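Mitochondrial enolase superfamily member 1 (Homo sapiens, PDB 4A35) catalyses the magnesium-dependent dehydration of L-fuconate to 2-keto-3-deoxy-L-fuconate, a step in the breakdown of L-fucose. Local coordinates at residues V140-V148 and A165-K176; R179-Y188 and I370-L381. One frame throughout, in Å; residues are numbered along the deposited sequence. Where two conformers were deposited one is given.

Contact 1: V140-V148 and A165-K176; sequences VDMDPRMLV and ALEILQKGQIGK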
loop_
_atom_site.group_PDB
_atom_site.type_symbol
_atom_site.label_atom_id
_atom_site.label_comp_id
_atom_site.label_asym_id
_atom_site.label_seq_id
_atom_site.Cartn_x
_atom_site.Cartn_y
_atom_site.Cartn_z
ATOM N N VAL A 140 11.864 6.937 26.779
ATOM C CA VAL A 140 11.426 7.338 28.158
ATOM C C VAL A 140 12.146 8.631 28.642
ATOM O O VAL A 140 11.494 9.516 29.202
ATOM C CB VAL A 140 11.604 6.170 29.163
ATOM C CG1 VAL A 140 11.600 6.639 30.639
ATOM C CG2 VAL A 140 10.541 5.085 28.926
ATOM N N ASP A 141 13.467 8.743 28.409
ATOM C CA ASP A 141 14.269 9.868 28.876
ATOM C C ASP A 141 14.187 11.104 27.999
ATOM O O ASP A 141 14.632 12.161 28.427
ATOM C CB ASP A 141 15.735 9.434 29.027
ATOM C CG ASP A 141 16.001 8.521 30.229
ATOM O OD1 ASP A 141 15.050 8.317 31.070
ATOM O OD2 ASP A 141 17.154 8.057 30.369
ATOM N N MET A 142 13.570 10.993 26.801
ATOM C CA MET A 142 13.505 12.069 25.826
ATOM C C MET A 142 12.594 13.179 26.291
ATOM O O MET A 142 11.505 12.934 26.816
ATOM C CB MET A 142 12.983 11.512 24.488
ATOM C CG MET A 142 13.595 12.154 23.333
ATOM S SD MET A 142 13.037 11.412 21.788
ATOM C CE MET A 142 14.274 10.046 21.619
ATOM N N ASP A 143 13.044 14.404 26.105
ATOM C CA ASP A 143 12.244 15.578 26.399
ATOM C C ASP A 143 10.956 15.516 25.507
ATOM O O ASP A 143 11.112 15.248 24.295
ATOM C CB ASP A 143 13.112 16.805 26.048
ATOM C CG ASP A 143 12.451 18.133 26.283
ATOM O OD1 ASP A 143 11.630 18.535 25.443
ATOM O OD2 ASP A 143 12.821 18.811 27.258
ATOM N N PRO A 144 9.718 15.727 26.019
ATOM C CA PRO A 144 8.540 15.650 25.116
ATOM C C PRO A 144 8.670 16.490 23.825
ATOM O O PRO A 144 8.246 16.027 22.784
ATOM C CB PRO A 144 7.391 16.134 26.005
ATOM C CG PRO A 144 7.816 15.678 27.405
ATOM C CD PRO A 144 9.299 15.976 27.423
ATOM N N ARG A 145 9.264 17.707 23.870
ATOM C CA ARG A 145 9.390 18.504 22.642
ATOM C C ARG A 145 10.322 17.810 21.622
ATOM O O ARG A 145 10.084 17.853 20.388
ATOM C CB ARG A 145 9.875 19.903 22.999
ATOM C CG ARG A 145 8.791 20.633 23.801
ATOM C CD ARG A 145 9.002 22.137 23.926
ATOM N NE ARG A 145 7.812 22.792 24.494
ATOM C CZ ARG A 145 6.763 23.214 23.786
ATOM N NH1 ARG A 145 6.736 23.059 22.462
ATOM N NH2 ARG A 145 5.732 23.787 24.395
ATOM N N MET A 146 11.365 17.141 22.149
ATOM C CA MET A 146 12.328 16.401 21.330
ATOM C C MET A 146 11.625 15.217 20.681
ATOM O O MET A 146 11.803 14.984 19.483
ATOM C CB MET A 146 13.549 15.939 22.167
ATOM C CG MET A 146 14.517 14.995 21.412
ATOM S SD MET A 146 15.270 15.868 20.030
ATOM C CE MET A 146 16.063 14.562 19.196
ATOM N N LEU A 147 10.861 14.456 21.465
ATOM C CA LEU A 147 10.140 13.305 20.926
ATOM C C LEU A 147 9.156 13.745 19.795
ATOM O O LEU A 147 9.182 13.170 18.708
ATOM C CB LEU A 147 9.403 12.565 22.069
ATOM C CG LEU A 147 8.898 11.163 21.649
ATOM C CD1 LEU A 147 9.020 10.175 22.755
ATOM C CD2 LEU A 147 7.471 11.198 21.084
ATOM N N VAL A 148 8.332 14.799 20.030
ATOM C CA VAL A 148 7.375 15.231 18.993
ATOM C C VAL A 148 8.134 15.751 17.739
ATOM O O VAL A 148 7.640 15.560 16.613
ATOM C CB VAL A 148 6.277 16.220 19.468
ATOM C CG1 VAL A 148 5.416 15.597 20.561
ATOM C CG2 VAL A 148 6.872 17.544 19.920
ATOM N N ALA A 165 -0.162 15.931 21.315
ATOM C CA ALA A 165 0.897 14.931 21.557
ATOM C C ALA A 165 1.693 15.359 22.789
ATOM O O ALA A 165 1.959 14.543 23.665
ATOM C CB ALA A 165 1.812 14.834 20.332
ATOM N N LEU A 166 2.055 16.658 22.867
ATOM C CA LEU A 166 2.791 17.207 24.015
ATOM C C LEU A 166 1.991 17.034 25.310
ATOM O O LEU A 166 2.571 16.722 26.350
ATOM C CB LEU A 166 3.129 18.691 23.818
ATOM C CG LEU A 166 4.293 18.970 22.855
ATOM C CD1 LEU A 166 4.359 20.489 22.512
ATOM C CD2 LEU A 166 5.621 18.495 23.444
ATOM N N GLU A 167 0.680 17.267 25.255
ATOM C CA GLU A 167 -0.177 17.149 26.434
ATOM C C GLU A 167 -0.179 15.677 26.976
ATOM O O GLU A 167 0.016 15.458 28.185
ATOM C CB GLU A 167 -1.594 17.628 26.093
ATOM C CG GLU A 167 -2.546 17.682 27.270
ATOM C CD GLU A 167 -3.940 18.106 26.849
ATOM O OE1 GLU A 167 -4.065 19.127 26.131
ATOM O OE2 GLU A 167 -4.907 17.396 27.211
ATOM N N ILE A 168 -0.270 14.705 26.070
ATOM C CA ILE A 168 -0.261 13.279 26.436
ATOM C C ILE A 168 1.117 12.922 27.079
ATOM O O ILE A 168 1.177 12.264 28.136
ATOM C CB ILE A 168 -0.589 12.395 25.216
ATOM C CG1 ILE A 168 -2.058 12.595 24.766
ATOM C CG2 ILE A 168 -0.280 10.919 25.540
ATOM C CD1 ILE A 168 -2.379 12.046 23.378
ATOM N N LEU A 169 2.200 13.456 26.495
ATOM C CA LEU A 169 3.559 13.141 26.998
ATOM C C LEU A 169 3.844 13.835 28.340
ATOM O O LEU A 169 4.562 13.286 29.186
ATOM C CB LEU A 169 4.620 13.517 25.965
ATOM C CG LEU A 169 4.570 12.641 24.685
ATOM C CD1 LEU A 169 5.252 13.324 23.555
ATOM C CD2 LEU A 169 5.109 11.205 24.948
ATOM N N GLN A 170 3.291 15.039 28.537
ATOM C CA GLN A 170 3.467 15.771 29.806
ATOM C C GLN A 170 2.750 15.003 30.917
ATOM O O GLN A 170 3.326 14.766 31.995
ATOM C CB GLN A 170 2.963 17.225 29.695
ATOM C CG GLN A 170 3.973 18.052 28.853
ATOM C CD GLN A 170 3.465 19.400 28.392
ATOM O OE1 GLN A 170 2.265 19.704 28.469
ATOM N NE2 GLN A 170 4.367 20.211 27.820
ATOM N N LYS A 171 1.526 14.565 30.635
ATOM C CA LYS A 171 0.710 13.784 31.579
ATOM C C LYS A 171 1.427 12.447 31.910
ATOM O O LYS A 171 1.421 11.994 33.065
ATOM C CB LYS A 171 -0.683 13.539 30.962
ATOM C CG LYS A 171 -1.748 13.086 31.942
ATOM C CD LYS A 171 -3.138 13.299 31.354
ATOM C CE LYS A 171 -4.213 12.568 32.115
ATOM N NZ LYS A 171 -5.569 13.001 31.682
ATOM N N GLY A 172 2.094 11.875 30.892
ATOM C CA GLY A 172 2.823 10.610 31.017
ATOM C C GLY A 172 4.062 10.707 31.889
ATOM O O GLY A 172 4.641 9.672 32.253
ATOM N N GLN A 173 4.496 11.955 32.220
ATOM C CA GLN A 173 5.627 12.193 33.143
ATOM C C GLN A 173 5.230 11.742 34.566
ATOM O O GLN A 173 6.078 11.370 35.386
ATOM C CB GLN A 173 6.072 13.690 33.194
ATOM C CG GLN A 173 6.612 14.308 31.862
ATOM C CD GLN A 173 7.709 13.478 31.218
ATOM O OE1 GLN A 173 8.746 13.156 31.831
ATOM N NE2 GLN A 173 7.534 13.154 29.945
ATOM N N ILE A 174 3.943 11.880 34.889
ATOM C CA ILE A 174 3.415 11.586 36.253
ATOM C C ILE A 174 3.502 10.075 36.531
ATOM O O ILE A 174 2.952 9.294 35.765
ATOM C CB ILE A 174 1.973 12.134 36.440
ATOM C CG1 ILE A 174 1.929 13.655 36.029
ATOM C CG2 ILE A 174 1.503 11.912 37.939
ATOM C CD1 ILE A 174 0.508 14.299 36.065
ATOM N N GLY A 175 4.264 9.707 37.562
ATOM C CA GLY A 175 4.471 8.302 37.919
ATOM C C GLY A 175 5.370 7.522 36.972
ATOM O O GLY A 175 5.407 6.291 37.070
ATOM N N LYS A 176 6.169 8.213 36.111
ATOM C CA LYS A 176 7.031 7.507 35.149
ATOM C C LYS A 176 8.130 6.711 35.880
ATOM O O LYS A 176 8.459 5.651 35.416
ATOM C CB LYS A 176 7.653 8.450 34.094
ATOM C CG LYS A 176 8.723 9.409 34.647
ATOM C CD LYS A 176 9.322 10.326 33.568
ATOM C CE LYS A 176 9.871 9.630 32.337
ATOM N NZ LYS A 176 10.353 10.644 31.334
HETATM O O HOH W 1 10.129 12.579 29.016
HETATM O O HOH W 2 8.784 10.466 28.586
HETATM O O HOH W 3 13.433 10.001 32.569
#
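Pro144, Leu147 and Val148 pack against Ala165, Leu166 and Leu169 of the next helix in a helix-helix contact that has a polar end, beside the barrel helices. The segments 144-148 and 165-171 run roughly antiparallel, at 137°, with axes 9.6 Å apart. Pro144 suits the first turn, where no backbone N-H is needed, and its CB lies 3.8 Å from Leu169 CB. In the conformer modelled here Val148 forks over the partner helix, CG1 touching Ala165 CB and Leu169 CD1 while CG2 meets Leu166 CD2. On the exposed side the extended Arg145 lays one face of its guanidinium over Leu166 CD1, 3.5 Å from Arg145 NH1.

The polar end is built round the carbonyl of Val140. Lys176 NZ donates to Val140 O at 2.7 Å and to Gln173 OE1 at 3.0 Å; a bend at chi3 (-53°) brings the ammonium to both. The amide of Gln173 is fixed in turn by its NE2, which donates to Leu169 O at 3.1 Å. A methionine in place of Lys176 would probably leave Val140 O without this charged donor and the Gln173 amide freer to turn.

Val140 and Leu147 continue onto Phe372 of helix 362-377, Ile168 leans on helix 335-348, and Met142 and Met146 reach Trp127 of helix 110-131.

Contact 2: R179-Y188 and I370-L381; sequences REKQMLAQGY and IIFDYISVSASL. With EDO (1,2-ethanediol), chain G.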
loop_
_atom_site.group_PDB
_atom_site.type_symbol
_atom_site.label_atom_id
_atom_site.label_comp_id
_atom_site.label_asym_id
_atom_site.label_seq_id
_atom_site.Cartn_x
_atom_site.Cartn_y
_atom_site.Cartn_z
ATOM N N ARG A 179 6.458 3.458 37.156
ATOM C CA ARG A 179 6.180 2.553 36.031
ATOM C C ARG A 179 7.466 1.920 35.465
ATOM O O ARG A 179 7.468 0.710 35.168
ATOM C CB ARG A 179 5.360 3.243 34.954
ATOM C CG ARG A 179 3.930 3.471 35.485
ATOM C CD ARG A 179 2.978 3.883 34.373
ATOM N NE ARG A 179 3.349 5.162 33.734
ATOM C CZ ARG A 179 3.122 6.374 34.255
ATOM N NH1 ARG A 179 2.522 6.501 35.439
ATOM N NH2 ARG A 179 3.483 7.465 33.590
ATOM N N GLU A 180 8.565 2.694 35.345
ATOM C CA GLU A 180 9.824 2.094 34.913
ATOM C C GLU A 180 10.290 1.036 35.945
ATOM O O GLU A 180 10.668 -0.063 35.538
ATOM C CB GLU A 180 10.903 3.142 34.648
ATOM C CG GLU A 180 12.228 2.502 34.252
ATOM C CD GLU A 180 13.286 3.496 33.843
ATOM O OE1 GLU A 180 12.906 4.595 33.383
ATOM O OE2 GLU A 180 14.491 3.178 33.973
ATOM N N LYS A 181 10.176 1.319 37.282
ATOM C CA LYS A 181 10.515 0.322 38.304
ATOM C C LYS A 181 9.697 -0.935 38.134
ATOM O O LYS A 181 10.264 -2.030 38.193
ATOM C CB LYS A 181 10.316 0.861 39.739
ATOM C CG LYS A 181 11.598 1.298 40.423
ATOM C CD LYS A 181 11.606 2.794 40.691
ATOM C CE LYS A 181 12.680 3.218 41.663
ATOM N NZ LYS A 181 12.703 4.696 41.827
ATOM N N GLN A 182 8.388 -0.788 37.854
ATOM C CA GLN A 182 7.448 -1.921 37.671
ATOM C C GLN A 182 7.883 -2.815 36.480
ATOM O O GLN A 182 7.920 -4.056 36.580
ATOM C CB GLN A 182 6.032 -1.370 37.437
ATOM C CG GLN A 182 5.006 -2.419 37.017
ATOM C CD GLN A 182 4.827 -3.513 38.056
ATOM O OE1 GLN A 182 4.853 -3.270 39.267
ATOM N NE2 GLN A 182 4.602 -4.734 37.589
ATOM N N MET A 183 8.251 -2.161 35.374
ATOM C CA MET A 183 8.723 -2.817 34.164
ATOM C C MET A 183 10.008 -3.604 34.448
ATOM O O MET A 183 10.088 -4.773 34.078
ATOM C CB MET A 183 8.935 -1.795 33.025
ATOM C CG MET A 183 7.628 -1.353 32.425
ATOM S SD MET A 183 6.613 -2.663 31.561
ATOM C CE MET A 183 5.462 -3.152 32.861
ATOM N N LEU A 184 10.971 -2.991 35.168
ATOM C CA LEU A 184 12.237 -3.658 35.443
ATOM C C LEU A 184 12.043 -4.830 36.394
ATOM O O LEU A 184 12.753 -5.820 36.290
ATOM C CB LEU A 184 13.267 -2.652 36.020
ATOM C CG LEU A 184 13.715 -1.541 35.034
ATOM C CD1 LEU A 184 14.460 -0.406 35.788
ATOM C CD2 LEU A 184 14.532 -2.128 33.821
ATOM N N ALA A 185 11.051 -4.730 37.296
ATOM C CA ALA A 185 10.854 -5.776 38.284
ATOM C C ALA A 185 10.051 -6.970 37.747
ATOM O O ALA A 185 10.380 -8.093 38.115
ATOM C CB ALA A 185 10.190 -5.197 39.522
ATOM N N GLN A 186 9.022 -6.746 36.891
ATOM C CA GLN A 186 8.097 -7.792 36.486
ATOM C C GLN A 186 7.915 -7.966 34.977
ATOM O O GLN A 186 7.324 -8.963 34.577
ATOM C CB GLN A 186 6.695 -7.519 37.130
ATOM C CG GLN A 186 6.761 -7.421 38.687
ATOM C CD GLN A 186 7.201 -8.687 39.412
ATOM O OE1 GLN A 186 7.117 -9.798 38.883
ATOM N NE2 GLN A 186 7.688 -8.544 40.633
ATOM N N GLY A 187 8.332 -6.985 34.172
ATOM C CA GLY A 187 8.229 -7.098 32.727
ATOM C C GLY A 187 6.863 -6.755 32.181
ATOM O O GLY A 187 5.932 -6.440 32.935
ATOM N N TYR A 188 6.736 -6.841 30.845
ATOM C CA TYR A 188 5.520 -6.506 30.105
ATOM C C TYR A 188 4.742 -7.785 29.811
ATOM O O TYR A 188 5.301 -8.695 29.213
ATOM C CB TYR A 188 5.844 -5.732 28.813
ATOM C CG TYR A 188 4.622 -4.985 28.315
ATOM C CD1 TYR A 188 3.598 -5.657 27.649
ATOM C CD2 TYR A 188 4.433 -3.640 28.621
ATOM C CE1 TYR A 188 2.413 -5.001 27.293
ATOM C CE2 TYR A 188 3.260 -2.971 28.259
ATOM C CZ TYR A 188 2.263 -3.651 27.575
ATOM O OH TYR A 188 1.110 -2.998 27.228
ATOM N N ILE A 370 6.329 -0.896 23.322
ATOM C CA ILE A 370 5.229 -1.080 24.274
ATOM C C ILE A 370 5.677 -0.815 25.741
ATOM O O ILE A 370 4.865 -0.317 26.524
ATOM C CB ILE A 370 4.515 -2.436 24.067
ATOM C CG1 ILE A 370 3.056 -2.374 24.562
ATOM C CG2 ILE A 370 5.282 -3.671 24.605
ATOM C CD1 ILE A 370 2.069 -1.302 23.774
ATOM N N ILE A 371 6.970 -1.075 26.074
ATOM C CA ILE A 371 7.486 -0.716 27.390
ATOM C C ILE A 371 7.439 0.835 27.493
ATOM O O ILE A 371 7.017 1.369 28.512
ATOM C CB ILE A 371 8.860 -1.336 27.636
ATOM C CG1 ILE A 371 8.697 -2.886 27.879
ATOM C CG2 ILE A 371 9.624 -0.638 28.788
ATOM C CD1 ILE A 371 9.985 -3.625 27.735
ATOM N N PHE A 372 7.908 1.528 26.424
ATOM C CA PHE A 372 7.828 2.995 26.362
ATOM C C PHE A 372 6.351 3.450 26.502
ATOM O O PHE A 372 6.077 4.356 27.298
ATOM C CB PHE A 372 8.487 3.576 25.095
ATOM C CG PHE A 372 8.056 5.020 24.835
ATOM C CD1 PHE A 372 8.550 6.064 25.618
ATOM C CD2 PHE A 372 7.105 5.319 23.849
ATOM C CE1 PHE A 372 8.138 7.393 25.390
ATOM C CE2 PHE A 372 6.648 6.638 23.670
ATOM C CZ PHE A 372 7.184 7.669 24.435
ATOM N N ASP A 373 5.423 2.772 25.797
ATOM C CA ASP A 373 4.001 3.104 25.871
ATOM C C ASP A 373 3.535 3.080 27.360
ATOM O O ASP A 373 2.893 4.036 27.832
ATOM C CB ASP A 373 3.153 2.138 25.026
ATOM C CG ASP A 373 1.694 2.478 25.160
ATOM O OD1 ASP A 373 1.308 3.574 24.718
ATOM O OD2 ASP A 373 0.953 1.695 25.817
ATOM N N TYR A 374 3.802 1.963 28.060
ATOM C CA TYR A 374 3.408 1.843 29.468
ATOM C C TYR A 374 4.005 2.933 30.357
ATOM O O TYR A 374 3.289 3.548 31.165
ATOM C CB TYR A 374 3.805 0.464 30.058
ATOM C CG TYR A 374 3.444 0.339 31.533
ATOM C CD1 TYR A 374 2.115 0.292 31.944
ATOM C CD2 TYR A 374 4.434 0.320 32.516
ATOM C CE1 TYR A 374 1.779 0.213 33.295
ATOM C CE2 TYR A 374 4.107 0.235 33.875
ATOM C CZ TYR A 374 2.784 0.174 34.257
ATOM O OH TYR A 374 2.477 0.109 35.596
ATOM N N ILE A 375 5.330 3.129 30.270
ATOM C CA ILE A 375 6.012 4.087 31.139
ATOM C C ILE A 375 5.585 5.553 30.828
ATOM O O ILE A 375 5.365 6.324 31.757
ATOM C CB ILE A 375 7.547 3.927 31.058
ATOM C CG1 ILE A 375 7.989 2.539 31.607
ATOM C CG2 ILE A 375 8.260 5.092 31.788
ATOM C CD1 ILE A 375 9.461 2.166 31.233
ATOM N N SER A 376 5.507 5.916 29.531
ATOM C CA SER A 376 5.357 7.329 29.170
ATOM C C SER A 376 4.077 7.736 28.454
ATOM O O SER A 376 3.882 8.955 28.269
ATOM C CB SER A 376 6.545 7.741 28.291
ATOM O OG SER A 376 7.785 7.618 28.977
ATOM N N VAL A 377 3.261 6.795 27.954
ATOM C CA VAL A 377 2.104 7.230 27.130
ATOM C C VAL A 377 0.769 6.783 27.725
ATOM O O VAL A 377 0.009 7.647 28.151
ATOM C CB VAL A 377 2.242 6.796 25.622
ATOM C CG1 VAL A 377 1.023 7.240 24.788
ATOM C CG2 VAL A 377 3.528 7.353 25.007
ATOM N N SER A 378 0.438 5.468 27.674
ATOM C CA SER A 378 -0.852 4.992 28.208
ATOM C C SER A 378 -0.845 4.911 29.747
ATOM O O SER A 378 -1.900 5.013 30.341
ATOM C CB SER A 378 -1.224 3.645 27.609
ATOM O OG SER A 378 -0.232 2.707 27.972
ATOM N N ALA A 379 0.340 4.595 30.388
ATOM C CA ALA A 379 0.445 4.443 31.839
ATOM C C ALA A 379 -0.535 3.366 32.367
ATOM O O ALA A 379 -1.159 3.540 33.435
ATOM C CB ALA A 379 0.206 5.790 32.534
ATOM N N SER A 380 -0.738 2.297 31.565
ATOM C CA SER A 380 -1.655 1.211 31.955
ATOM C C SER A 380 -1.336 -0.079 31.243
ATOM O O SER A 380 -0.851 -0.058 30.091
ATOM C CB SER A 380 -3.107 1.594 31.595
ATOM O OG SER A 380 -4.018 0.638 32.117
ATOM N N LEU A 381 -1.713 -1.194 31.895
ATOM C CA LEU A 381 -1.639 -2.562 31.360
ATOM C C LEU A 381 -3.036 -3.117 31.140
ATOM O O LEU A 381 -3.210 -4.213 30.607
ATOM C CB LEU A 381 -0.826 -3.490 32.263
ATOM C CG LEU A 381 0.658 -3.116 32.410
ATOM C CD1 LEU A 381 1.365 -4.099 33.370
ATOM C CD2 LEU A 381 1.361 -3.038 31.017
HETATM C C1 EDO G . -1.175 -0.158 36.468
HETATM O O1 EDO G . -0.094 0.580 35.935
HETATM C C2 EDO G . -1.534 -1.365 35.593
HETATM O O2 EDO G . -2.441 -0.943 34.598
#
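Arg179, Met183 and Tyr188 dock helix 176-186 and the start of strand 188-192 onto helix 362-377 of the TIM-barrel-like domain, beside a magnesium site formed by Tyr188, Asp373 and Ser380. The two helical segments run roughly antiparallel, at 146°.

Arg179 grips the end of the partner helix. Its NH2 donates to Ile375 O at 2.9 Å and its NE to the same oxygen at 3.1 Å, both from one face of the carbonyl plane; NE also makes a weak bond to Tyr374 O. A wider pi-type turn sends both Val377 N and Ser378 N to Asp373 O, so Ser378 N is not spent on Tyr374 O. Ala379 CB lies 3.4 Å from Arg179 CZ, over one face of the guanidinium, and NH1 turns to Ile174 O.

The aliphatic part of the arginine is used as well. Its CD lies over the Tyr374 ring in a CH-pi contact; the bend at chi3 (-62°) swings NE toward the helix-end carbonyls, and the guanidinium plane stands nearly perpendicular to the ring. Met183 CG packs 3.6 Å from Tyr374 CD2 and also touches Ile371 and Ile375. Methionine suits this site because its bent chain sets the sulfur beside the ring in an oblique Met-aromatic contact, with CE also near Leu381. The hydroxyl of Tyr374 hydrogen-bonds an ethanediol probably from the crystallisation liquor, OH to O1 2.6 Å.

Ile370 CG2 sits squarely over the Tyr188 ring, while Tyr374 CB meets the ring edge. Ser378 OG donates to Asp373 OD2, steadying that carboxylate.

Beyond, Tyr188 pairs by its backbone with Tyr407 and touches Cys386 of strand 386-388; Glu180 bridges to Lys137 of helix 135-141, and Phe372 and Val377 face helix 335-348.

In the fold
The two contacts follow one another along the chain, helix 162-171 leading into helix 176-186, and their centres are 14 Å apart. Arg179 of contact 2 reaches back to contact 1, its NH1 lying 2.8 Å from Ile174 O in a probable hydrogen bond. Phe372, on the contact 2 helix 362-377, also touches contact 1, its CZ 3.5 Å from Leu147 CD1. Contact 1 lies away from the annotated sites. Contact 2 holds its own magnesium site, distinct from the catalytic ion bound by Asp251, Glu277 and Glu306, and comes nearer the pocket: the Ile370 side chain is about 9 Å from that of Glu387, a probable substrate-binding residue.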